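Local coordinates for protein acidocalcisomal pyrophosphatase (PDB 5CUV) that probably hydrolyses inorganic pyrophosphate to phosphate in a magnesium-dependent reaction, at residues W402-L405 with R406-K410; E101-C104 with K105-R109; K388-A391 with M392-D396; G174-T178 with P179-V183. All coordinates share one frame; numbering follows the deposited sequence.

Contact 1: residues W402-L405 with R406-K410; sequences WGNL and RKINK
W402 and R406, one helical turn apart, run side by side, and the aliphatic part of the arginine lies over one face of the indole. CG of R406 makes a CH-pi contact with the six-membered ring, 4.0 Å from its centroid and close to the ring normal, while CD sits nearer the rim, 3.3 Å from CZ2 of W402. With CG of W402 anti to its backbone N (chi1 165°) and that of R406 beside its own N (chi1 -60°), both chains lean the same way; further bends at chi2 and chi3 of R406 leave its guanidinium only 20° from the indole plane. The end of that group goes on to weak hydrogen bonds with M154 O and S156 OG of the second subunit, and W402 NE1 is bonded to H202 ND1.

Among backbone bonds, K407 N reaches G403 O at 3.1 Å and I408 N reaches N404 O at 3.3 Å. Folded back at chi4, K407 adds a weak bond from NZ to the same G403 O (3.4 Å). CD1 of I408 lies alongside the N404 amide, 3.9 Å from OD1.

This is an aromatic-arginine i to i+4 pair on the long C-terminal helix 388-412, with R406 at the boundary with the second subunit.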
loop_
_atom_site.group_PDB
_atom_site.type_symbol
_atom_site.label_atom_id
_atom_site.label_comp_id
_atom_site.label_asym_id
_atom_site.label_seq_id
_atom_site.Cartn_x
_atom_site.Cartn_y
_atom_site.Cartn_z
ATOM N N TRP A 402 5.373 13.088 -34.458
ATOM C CA TRP A 402 5.460 14.407 -33.840
ATOM C C TRP A 402 6.821 14.983 -34.204
ATOM O O TRP A 402 6.953 16.187 -34.413
ATOM C CB TRP A 402 5.379 14.381 -32.317
ATOM C CG TRP A 402 5.810 15.615 -31.705
ATOM C CD1 TRP A 402 5.071 16.696 -31.514
ATOM C CD2 TRP A 402 7.100 15.885 -31.141
ATOM N NE1 TRP A 402 5.798 17.658 -30.847
ATOM C CE2 TRP A 402 7.055 17.180 -30.610
ATOM C CE3 TRP A 402 8.294 15.145 -31.027
ATOM C CZ2 TRP A 402 8.146 17.772 -29.966
ATOM C CZ3 TRP A 402 9.396 15.740 -30.380
ATOM C CH2 TRP A 402 9.309 17.038 -29.857
ATOM N N GLY A 403 7.825 14.113 -34.246
ATOM C CA GLY A 403 9.167 14.568 -34.505
ATOM C C GLY A 403 9.295 15.105 -35.906
ATOM O O GLY A 403 9.944 16.145 -36.150
ATOM N N ASN A 404 8.660 14.404 -36.836
ATOM C CA ASN A 404 8.772 14.794 -38.218
ATOM C C ASN A 404 7.878 16.001 -38.474
ATOM O O ASN A 404 8.095 16.783 -39.389
ATOM C CB ASN A 404 8.504 13.559 -39.091
ATOM C CG ASN A 404 7.534 13.820 -40.209
ATOM O OD1 ASN A 404 7.917 14.360 -41.270
ATOM N ND2 ASN A 404 6.255 13.437 -39.994
ATOM N N LEU A 405 6.902 16.197 -37.607
ATOM C CA LEU A 405 6.034 17.360 -37.745
ATOM C C LEU A 405 6.876 18.574 -37.394
ATOM O O LEU A 405 6.677 19.669 -37.900
ATOM C CB LEU A 405 4.845 17.252 -36.794
ATOM C CG LEU A 405 4.030 18.527 -36.662
ATOM C CD1 LEU A 405 3.893 19.193 -37.969
ATOM C CD2 LEU A 405 2.675 18.205 -36.180
ATOM N N ARG A 406 7.841 18.356 -36.514
ATOM C CA ARG A 406 8.720 19.440 -36.122
ATOM C C ARG A 406 9.642 19.766 -37.250
ATOM O O ARG A 406 9.701 20.906 -37.646
ATOM C CB ARG A 406 9.538 19.072 -34.913
ATOM C CG ARG A 406 8.680 18.753 -33.780
ATOM C CD ARG A 406 9.236 19.414 -32.609
ATOM N NE ARG A 406 8.746 20.772 -32.491
ATOM C CZ ARG A 406 9.291 21.643 -31.662
ATOM N NH1 ARG A 406 10.340 21.271 -30.912
ATOM N NH2 ARG A 406 8.773 22.863 -31.564
ATOM N N LYS A 407 10.332 18.757 -37.778
ATOM C CA LYS A 407 11.291 18.945 -38.873
ATOM C C LYS A 407 10.738 19.825 -39.979
ATOM O O LYS A 407 11.288 20.877 -40.273
ATOM C CB LYS A 407 11.689 17.611 -39.513
ATOM C CG LYS A 407 12.557 16.654 -38.687
ATOM C CD LYS A 407 12.733 15.312 -39.417
ATOM C CE LYS A 407 13.293 14.260 -38.498
ATOM N NZ LYS A 407 12.363 14.079 -37.348
ATOM N N ILE A 408 9.651 19.384 -40.601
ATOM C CA ILE A 408 9.018 20.121 -41.695
ATOM C C ILE A 408 8.831 21.610 -41.427
ATOM O O ILE A 408 9.253 22.458 -42.217
ATOM C CB ILE A 408 7.629 19.527 -42.035
ATOM C CG1 ILE A 408 7.800 18.163 -42.696
ATOM C CG2 ILE A 408 6.848 20.463 -42.932
ATOM C CD1 ILE A 408 6.497 17.497 -43.094
ATOM N N ASN A 409 8.183 21.929 -40.316
ATOM C CA ASN A 409 7.910 23.310 -39.976
ATOM C C ASN A 409 9.148 23.989 -39.388
ATOM O O ASN A 409 9.578 25.028 -39.883
ATOM C CB ASN A 409 6.713 23.341 -39.015
ATOM C CG ASN A 409 5.517 22.507 -39.539
ATOM O OD1 ASN A 409 5.708 21.411 -40.074
ATOM N ND2 ASN A 409 4.293 23.021 -39.377
ATOM N N LYS A 410 9.735 23.373 -38.363
ATOM C CA LYS A 410 10.923 23.909 -37.685
ATOM C C LYS A 410 12.085 24.209 -38.624
ATOM O O LYS A 410 12.941 25.035 -38.292
ATOM C CB LYS A 410 11.410 22.952 -36.572
ATOM C CG LYS A 410 10.347 22.631 -35.461
ATOM C CD LYS A 410 10.246 23.711 -34.368
ATOM C CE LYS A 410 11.406 23.645 -33.365
ATOM N NZ LYS A 410 11.344 24.779 -32.382
#

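Contact 2: residues E101-C104 with K105-R109; sequences EHMC and KYLGR
CG of E101 stands trans to its backbone N (chi1 174°), that of K105 swings back beside its own N (chi1 -74°), and both chains then run on extended, side by side in the same direction. Their ends form a long salt bridge, E101 OE2 to K105 NZ at 3.9 Å, on the last turns of helix 97-106, which finishes in a Schellman motif. The N-terminal domain that holds this helix is consistent with an EF-hand-like fold, in which the short strands 95-96 and 129-130 pair.

M103, a selenomethionine, and L107 also lie alongside one another, CE of M103 meeting CD1 of L107 at 4.1 Å. They belong to the buried face: M103 rests on F87 of helix 73-87 and F135 of helix 132-141, and L107 on W139. The ring of Y106 leads off to neighbouring parts, its OH bonded to T38 O, and packs on S180 of the second subunit.

L107 N still makes an ordinary helical bond to M103 O (2.9 Å). G108 then leaves helical geometry with a positive phi of 101°, and R109 N closes the end of the helix with a 3.0 Å bond to C104 O.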
loop_
_atom_site.group_PDB
_atom_site.type_symbol
_atom_site.label_atom_id
_atom_site.label_comp_id
_atom_site.label_asym_id
_atom_site.label_seq_id
_atom_site.Cartn_x
_atom_site.Cartn_y
_atom_site.Cartn_z
ATOM N N GLU A 101 54.563 -11.356 -3.799
ATOM C CA GLU A 101 54.113 -9.980 -3.995
ATOM C C GLU A 101 52.685 -9.927 -4.569
ATOM O O GLU A 101 51.940 -8.987 -4.279
ATOM C CB GLU A 101 55.081 -9.237 -4.914
ATOM C CG GLU A 101 54.672 -7.818 -5.320
ATOM C CD GLU A 101 55.577 -7.224 -6.439
ATOM O OE1 GLU A 101 56.832 -7.182 -6.249
ATOM O OE2 GLU A 101 55.023 -6.799 -7.502
ATOM N N HIS A 102 52.301 -10.900 -5.399
ATOM C CA HIS A 102 50.933 -10.911 -5.926
ATOM C C HIS A 102 50.049 -11.322 -4.757
ATOM O O HIS A 102 49.027 -10.680 -4.479
ATOM C CB HIS A 102 50.746 -11.943 -7.035
ATOM C CG HIS A 102 50.733 -11.370 -8.422
ATOM N ND1 HIS A 102 51.854 -10.814 -9.015
ATOM C CD2 HIS A 102 49.769 -11.381 -9.378
ATOM C CE1 HIS A 102 51.586 -10.521 -10.277
ATOM N NE2 HIS A 102 50.329 -10.857 -10.525
HETATM N N MSE A 103 50.457 -12.406 -4.088
HETATM C CA MSE A 103 49.740 -12.901 -2.915
HETATM C C MSE A 103 49.488 -11.753 -1.963
HETATM O O MSE A 103 48.381 -11.606 -1.493
HETATM C CB MSE A 103 50.546 -14.003 -2.230
HETATM C CG MSE A 103 49.865 -14.582 -1.000
HETATM SE SE MSE A 103 50.718 -16.141 -0.279
HETATM C CE MSE A 103 49.624 -16.341 1.322
ATOM N N CYS A 104 50.487 -10.921 -1.696
ATOM C CA CYS A 104 50.245 -9.819 -0.783
ATOM C C CYS A 104 49.184 -8.857 -1.264
ATOM O O CYS A 104 48.353 -8.398 -0.475
ATOM C CB CYS A 104 51.526 -9.039 -0.544
ATOM S SG CYS A 104 52.578 -9.746 0.718
ATOM N N LYS A 105 49.214 -8.548 -2.564
ATOM C CA LYS A 105 48.257 -7.627 -3.141
ATOM C C LYS A 105 46.935 -8.335 -3.187
ATOM O O LYS A 105 45.862 -7.726 -3.234
ATOM C CB LYS A 105 48.706 -7.162 -4.532
ATOM C CG LYS A 105 49.875 -6.136 -4.461
ATOM C CD LYS A 105 50.225 -5.480 -5.819
ATOM C CE LYS A 105 51.643 -4.819 -5.801
ATOM N NZ LYS A 105 52.096 -4.274 -7.136
ATOM N N TYR A 106 46.984 -9.645 -3.139
ATOM C CA TYR A 106 45.738 -10.342 -3.164
ATOM C C TYR A 106 45.122 -10.271 -1.778
ATOM O O TYR A 106 43.921 -10.168 -1.675
ATOM C CB TYR A 106 45.971 -11.774 -3.570
ATOM C CG TYR A 106 44.744 -12.627 -3.643
ATOM C CD1 TYR A 106 43.707 -12.340 -4.542
ATOM C CD2 TYR A 106 44.672 -13.798 -2.896
ATOM C CE1 TYR A 106 42.631 -13.231 -4.701
ATOM C CE2 TYR A 106 43.616 -14.688 -3.028
ATOM C CZ TYR A 106 42.599 -14.410 -3.931
ATOM O OH TYR A 106 41.593 -15.329 -4.039
ATOM N N LEU A 107 45.936 -10.302 -0.720
ATOM C CA LEU A 107 45.419 -10.279 0.639
ATOM C C LEU A 107 45.004 -8.923 1.107
ATOM O O LEU A 107 44.591 -8.760 2.266
ATOM C CB LEU A 107 46.421 -10.829 1.612
ATOM C CG LEU A 107 46.570 -12.317 1.370
ATOM C CD1 LEU A 107 47.748 -12.827 2.181
ATOM C CD2 LEU A 107 45.273 -13.042 1.688
ATOM N N GLY A 108 45.119 -7.952 0.206
ATOM C CA GLY A 108 44.731 -6.595 0.518
ATOM C C GLY A 108 45.821 -5.600 0.860
ATOM O O GLY A 108 45.505 -4.422 1.092
ATOM N N ARG A 109 47.089 -6.015 0.886
ATOM C CA ARG A 109 48.151 -5.068 1.242
ATOM C C ARG A 109 48.642 -4.128 0.117
ATOM O O ARG A 109 48.763 -4.503 -1.050
ATOM C CB ARG A 109 49.314 -5.835 1.864
ATOM C CG ARG A 109 50.365 -4.949 2.480
ATOM C CD ARG A 109 51.382 -5.763 3.248
ATOM N NE ARG A 109 50.761 -6.554 4.296
ATOM C CZ ARG A 109 51.425 -6.978 5.356
ATOM N NH1 ARG A 109 52.704 -6.665 5.462
ATOM N NH2 ARG A 109 50.821 -7.694 6.303
#

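Contact 3: residues K388-A391 with M392-D396; sequences KSFA and MKVID
K388, the first residue of helix 388-412, and M392, one turn on, lie side by side and point the same way; this C-terminal helix packs against the curled beta barrel of the OB-like pyrophosphatase fold. M392 is a selenomethionine; a bend at chi3 (-92°) carries its methyl CE onto the lysine chain, 3.5 Å from CG and 3.8 Å from CD of K388. The lysine continues straight past this apolar patch to bond through NZ to K345 O. M392 also touches N222 and Y224, so this flank of the helix backs onto N222, a residue that binds malate.

Backbone bonding is regular from the first turn. M392 N meets K388 O at 3.0 Å in a nearly straight bond. K393 N and V394 N reach back in the same way to S389 O and F390 O. I395 N meets A391 O at 2.7 Å, almost in line with the carbonyl.

The remaining apolar contacts face the barrel. A391 and I395 rest on V315, F390 and V394 on I318, all against strand 310-323, and F381 meets the F390 ring edge-to-face. V394 has chi1 170°, which leaves CG2 beside its backbone N on the F390 side; there CG2 approaches the ring obliquely, 3.8 Å from CE2 of F390.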
loop_
_atom_site.group_PDB
_atom_site.type_symbol
_atom_site.label_atom_id
_atom_site.label_comp_id
_atom_site.label_asym_id
_atom_site.label_seq_id
_atom_site.Cartn_x
_atom_site.Cartn_y
_atom_site.Cartn_z
ATOM N N LYS A 388 0.858 -3.727 -23.230
ATOM C CA LYS A 388 1.859 -2.669 -23.238
ATOM C C LYS A 388 2.900 -2.608 -24.360
ATOM O O LYS A 388 3.292 -1.503 -24.783
ATOM C CB LYS A 388 2.569 -2.597 -21.887
ATOM C CG LYS A 388 3.620 -3.591 -21.687
ATOM C CD LYS A 388 4.083 -3.562 -20.224
ATOM C CE LYS A 388 4.936 -4.773 -19.819
ATOM N NZ LYS A 388 5.491 -4.549 -18.457
ATOM N N SER A 389 3.357 -3.748 -24.855
ATOM C CA SER A 389 4.321 -3.693 -25.923
ATOM C C SER A 389 3.638 -3.068 -27.108
ATOM O O SER A 389 4.177 -2.158 -27.740
ATOM C CB SER A 389 4.855 -5.075 -26.253
ATOM O OG SER A 389 5.560 -5.573 -25.114
ATOM N N PHE A 390 2.430 -3.501 -27.387
ATOM C CA PHE A 390 1.688 -2.918 -28.492
ATOM C C PHE A 390 1.469 -1.405 -28.325
ATOM O O PHE A 390 1.558 -0.628 -29.286
ATOM C CB PHE A 390 0.325 -3.614 -28.645
ATOM C CG PHE A 390 -0.431 -3.178 -29.867
ATOM C CD1 PHE A 390 -0.252 -3.831 -31.093
ATOM C CD2 PHE A 390 -1.306 -2.097 -29.816
ATOM C CE1 PHE A 390 -0.936 -3.416 -32.246
ATOM C CE2 PHE A 390 -1.992 -1.683 -30.968
ATOM C CZ PHE A 390 -1.807 -2.345 -32.177
ATOM N N ALA A 391 1.191 -0.976 -27.101
ATOM C CA ALA A 391 0.945 0.442 -26.827
ATOM C C ALA A 391 2.166 1.354 -27.010
ATOM O O ALA A 391 2.132 2.390 -27.698
ATOM C CB ALA A 391 0.356 0.588 -25.415
HETATM N N MSE A 392 3.235 0.970 -26.489
HETATM C CA MSE A 392 4.436 1.600 -26.553
HETATM C C MSE A 392 4.962 1.757 -27.901
HETATM O O MSE A 392 5.596 2.662 -28.122
HETATM C CB MSE A 392 5.301 0.779 -25.659
HETATM C CG MSE A 392 5.116 0.796 -24.150
HETATM SE SE MSE A 392 6.395 0.280 -22.849
HETATM C CE MSE A 392 6.248 -1.384 -22.421
ATOM N N LYS A 393 4.631 0.883 -28.784
ATOM C CA LYS A 393 4.998 0.876 -30.212
ATOM C C LYS A 393 4.199 1.979 -30.915
ATOM O O LYS A 393 4.690 2.708 -31.750
ATOM C CB LYS A 393 4.645 -0.453 -30.848
ATOM C CG LYS A 393 5.688 -1.083 -31.662
ATOM C CD LYS A 393 5.453 -2.599 -31.604
ATOM C CE LYS A 393 6.109 -3.250 -30.372
ATOM N NZ LYS A 393 6.549 -4.630 -30.676
ATOM N N VAL A 394 2.912 2.038 -30.591
ATOM C CA VAL A 394 2.009 3.038 -31.119
ATOM C C VAL A 394 2.496 4.395 -30.622
ATOM O O VAL A 394 2.544 5.386 -31.336
ATOM C CB VAL A 394 0.653 2.759 -30.554
ATOM C CG1 VAL A 394 -0.311 3.914 -30.869
ATOM C CG2 VAL A 394 0.172 1.388 -31.062
ATOM N N ILE A 395 2.851 4.427 -29.350
ATOM C CA ILE A 395 3.341 5.660 -28.787
ATOM C C ILE A 395 4.593 6.129 -29.446
ATOM O O ILE A 395 4.742 7.326 -29.603
ATOM C CB ILE A 395 3.502 5.556 -27.225
ATOM C CG1 ILE A 395 2.123 5.152 -26.625
ATOM C CG2 ILE A 395 4.068 6.864 -26.675
ATOM C CD1 ILE A 395 2.026 5.147 -25.145
ATOM N N ASP A 396 5.477 5.219 -29.861
ATOM C CA ASP A 396 6.716 5.657 -30.547
ATOM C C ASP A 396 6.468 6.181 -31.946
ATOM O O ASP A 396 7.121 7.133 -32.395
ATOM C CB ASP A 396 7.726 4.541 -30.669
ATOM C CG ASP A 396 8.517 4.365 -29.426
ATOM O OD1 ASP A 396 7.970 4.511 -28.286
ATOM O OD2 ASP A 396 9.709 4.065 -29.590
#

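Contact 4: residues G174-T178 with P179-V183; sequences GELYT and PSYRV
Two reverse turns follow one another between E175 and Y181, a type II turn from E175 to T178 and a type I turn from T178 to Y181, so that the chain curls round and brings G174 to a CA-CA separation of 4.2 Å from Y181. G174 has a positive phi of 87° and, having no side chain, lets its CA come within 3.6 Å of S180 OG.

Inside the curl, the hydroxyl of T178 is the hub. OG1 donates to E175 O (2.9 Å) and accepts the N-H of S180 (3.1 Å, close to straight), an ST turn overlapping the second beta turn; chi1 of T178, 86°, points the hydroxyl into this position. S180 OG lies 2.8 Å from T178 OG1, and E175 N adds a weak bond to S180 OG. L176 and Y181 lie side by side: methyl CD1 of L176 sits over the middle of the tyrosine ring, 3.5 Å from its centroid and nearly on the normal, a CH-pi contact. The phenol OH is held by E172. R182 bends back so that NH1 bonds to both P179 O and Y181 O at 2.7 Å, while its NH2 forms a salt bridge with E244.

The loop joins the antiparallel strands 166-173 and 182-189 into a hairpin. S180 OG is hydrogen-bonded to G39 O of the second subunit, while within the chain L176 packs on Q251 and V183 pairs with I249 of strand 249-254.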
loop_
_atom_site.group_PDB
_atom_site.type_symbol
_atom_site.label_atom_id
_atom_site.label_comp_id
_atom_site.label_asym_id
_atom_site.label_seq_id
_atom_site.Cartn_x
_atom_site.Cartn_y
_atom_site.Cartn_z
ATOM N N GLY A 174 -7.324 34.072 -16.438
ATOM C CA GLY A 174 -8.646 34.122 -16.999
ATOM C C GLY A 174 -9.630 33.630 -15.973
ATOM O O GLY A 174 -9.281 33.335 -14.824
ATOM N N GLU A 175 -10.874 33.524 -16.430
ATOM C CA GLU A 175 -12.022 33.119 -15.642
ATOM C C GLU A 175 -12.444 31.740 -16.138
ATOM O O GLU A 175 -12.611 31.525 -17.340
ATOM C CB GLU A 175 -13.153 34.098 -15.909
ATOM C CG GLU A 175 -13.836 34.752 -14.729
ATOM C CD GLU A 175 -15.171 35.437 -15.176
ATOM O OE1 GLU A 175 -16.242 34.746 -15.162
ATOM O OE2 GLU A 175 -15.147 36.645 -15.566
ATOM N N LEU A 176 -12.605 30.822 -15.198
ATOM C CA LEU A 176 -13.034 29.476 -15.451
ATOM C C LEU A 176 -14.455 29.517 -16.039
ATOM O O LEU A 176 -15.333 30.215 -15.516
ATOM C CB LEU A 176 -13.027 28.733 -14.131
ATOM C CG LEU A 176 -13.107 27.217 -14.179
ATOM C CD1 LEU A 176 -12.039 26.637 -15.168
ATOM C CD2 LEU A 176 -12.863 26.708 -12.773
ATOM N N TYR A 177 -14.682 28.749 -17.104
ATOM C CA TYR A 177 -15.961 28.712 -17.792
ATOM C C TYR A 177 -16.195 29.870 -18.758
ATOM O O TYR A 177 -17.341 30.107 -19.142
ATOM C CB TYR A 177 -17.130 28.656 -16.819
ATOM C CG TYR A 177 -17.083 27.477 -15.883
ATOM C CD1 TYR A 177 -17.117 26.169 -16.369
ATOM C CD2 TYR A 177 -16.961 27.669 -14.508
ATOM C CE1 TYR A 177 -17.028 25.114 -15.533
ATOM C CE2 TYR A 177 -16.870 26.607 -13.652
ATOM C CZ TYR A 177 -16.906 25.331 -14.161
ATOM O OH TYR A 177 -16.840 24.261 -13.280
ATOM N N THR A 178 -15.129 30.576 -19.147
ATOM C CA THR A 178 -15.209 31.684 -20.106
ATOM C C THR A 178 -14.099 31.442 -21.091
ATOM O O THR A 178 -13.237 30.589 -20.843
ATOM C CB THR A 178 -14.923 33.064 -19.472
ATOM O OG1 THR A 178 -13.509 33.327 -19.457
ATOM C CG2 THR A 178 -15.435 33.107 -18.096
ATOM N N PRO A 179 -14.041 32.230 -22.185
ATOM C CA PRO A 179 -12.971 32.019 -23.180
ATOM C C PRO A 179 -11.570 32.519 -22.809
ATOM O O PRO A 179 -10.622 32.306 -23.551
ATOM C CB PRO A 179 -13.486 32.734 -24.421
ATOM C CG PRO A 179 -14.961 32.950 -24.188
ATOM C CD PRO A 179 -15.030 33.192 -22.697
ATOM N N SER A 180 -11.423 33.196 -21.684
ATOM C CA SER A 180 -10.104 33.674 -21.343
ATOM C C SER A 180 -9.289 32.667 -20.550
ATOM O O SER A 180 -8.073 32.819 -20.424
ATOM C CB SER A 180 -10.197 34.969 -20.538
ATOM O OG SER A 180 -11.156 34.857 -19.524
ATOM N N TYR A 181 -9.962 31.648 -20.017
ATOM C CA TYR A 181 -9.318 30.645 -19.192
ATOM C C TYR A 181 -8.234 29.903 -19.953
ATOM O O TYR A 181 -8.437 29.444 -21.078
ATOM C CB TYR A 181 -10.349 29.642 -18.653
ATOM C CG TYR A 181 -9.762 28.734 -17.632
ATOM C CD1 TYR A 181 -9.456 29.196 -16.349
ATOM C CD2 TYR A 181 -9.417 27.454 -17.968
ATOM C CE1 TYR A 181 -8.799 28.377 -15.430
ATOM C CE2 TYR A 181 -8.765 26.622 -17.080
ATOM C CZ TYR A 181 -8.449 27.085 -15.815
ATOM O OH TYR A 181 -7.735 26.251 -14.989
ATOM N N ARG A 182 -7.081 29.795 -19.324
ATOM C CA ARG A 182 -5.976 29.115 -19.931
ATOM C C ARG A 182 -5.095 28.648 -18.774
ATOM O O ARG A 182 -5.044 29.295 -17.717
ATOM C CB ARG A 182 -5.174 30.083 -20.800
ATOM C CG ARG A 182 -5.841 30.646 -22.075
ATOM C CD ARG A 182 -5.867 29.604 -23.130
ATOM N NE ARG A 182 -6.430 30.031 -24.393
ATOM C CZ ARG A 182 -7.664 30.520 -24.538
ATOM N NH1 ARG A 182 -8.469 30.658 -23.485
ATOM N NH2 ARG A 182 -8.114 30.820 -25.753
ATOM N N VAL A 183 -4.427 27.514 -18.966
ATOM C CA VAL A 183 -3.512 27.023 -17.991
ATOM C C VAL A 183 -2.187 27.141 -18.755
ATOM O O VAL A 183 -1.990 26.478 -19.759
ATOM C CB VAL A 183 -3.821 25.549 -17.573
ATOM C CG1 VAL A 183 -2.730 25.037 -16.555
ATOM C CG2 VAL A 183 -5.155 25.468 -16.891
HETATM O O HOH W 1 -10.555 29.027 -22.227
#

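From the N terminus the order is contact 2, contact 4, contact 3, contact 1; each is confined to one short continuous stretch, so none nests in or crosses another. Contact 2 ends a helix of the N-terminal domain, far from the rest, with about 60 Å between its centre and that of contact 1. Contact 4 closes the turn of a hairpin in the sheet that includes strands 182-189 and 249-254. Contacts 3 and 1 sit in series on helix 388-412, centres about 21 Å apart, the first against the barrel, the second toward the subunit boundary. Contacts 2 and 4 do meet between chains: Y106 packs on S180 of the second subunit, joining N-terminal domain to hairpin.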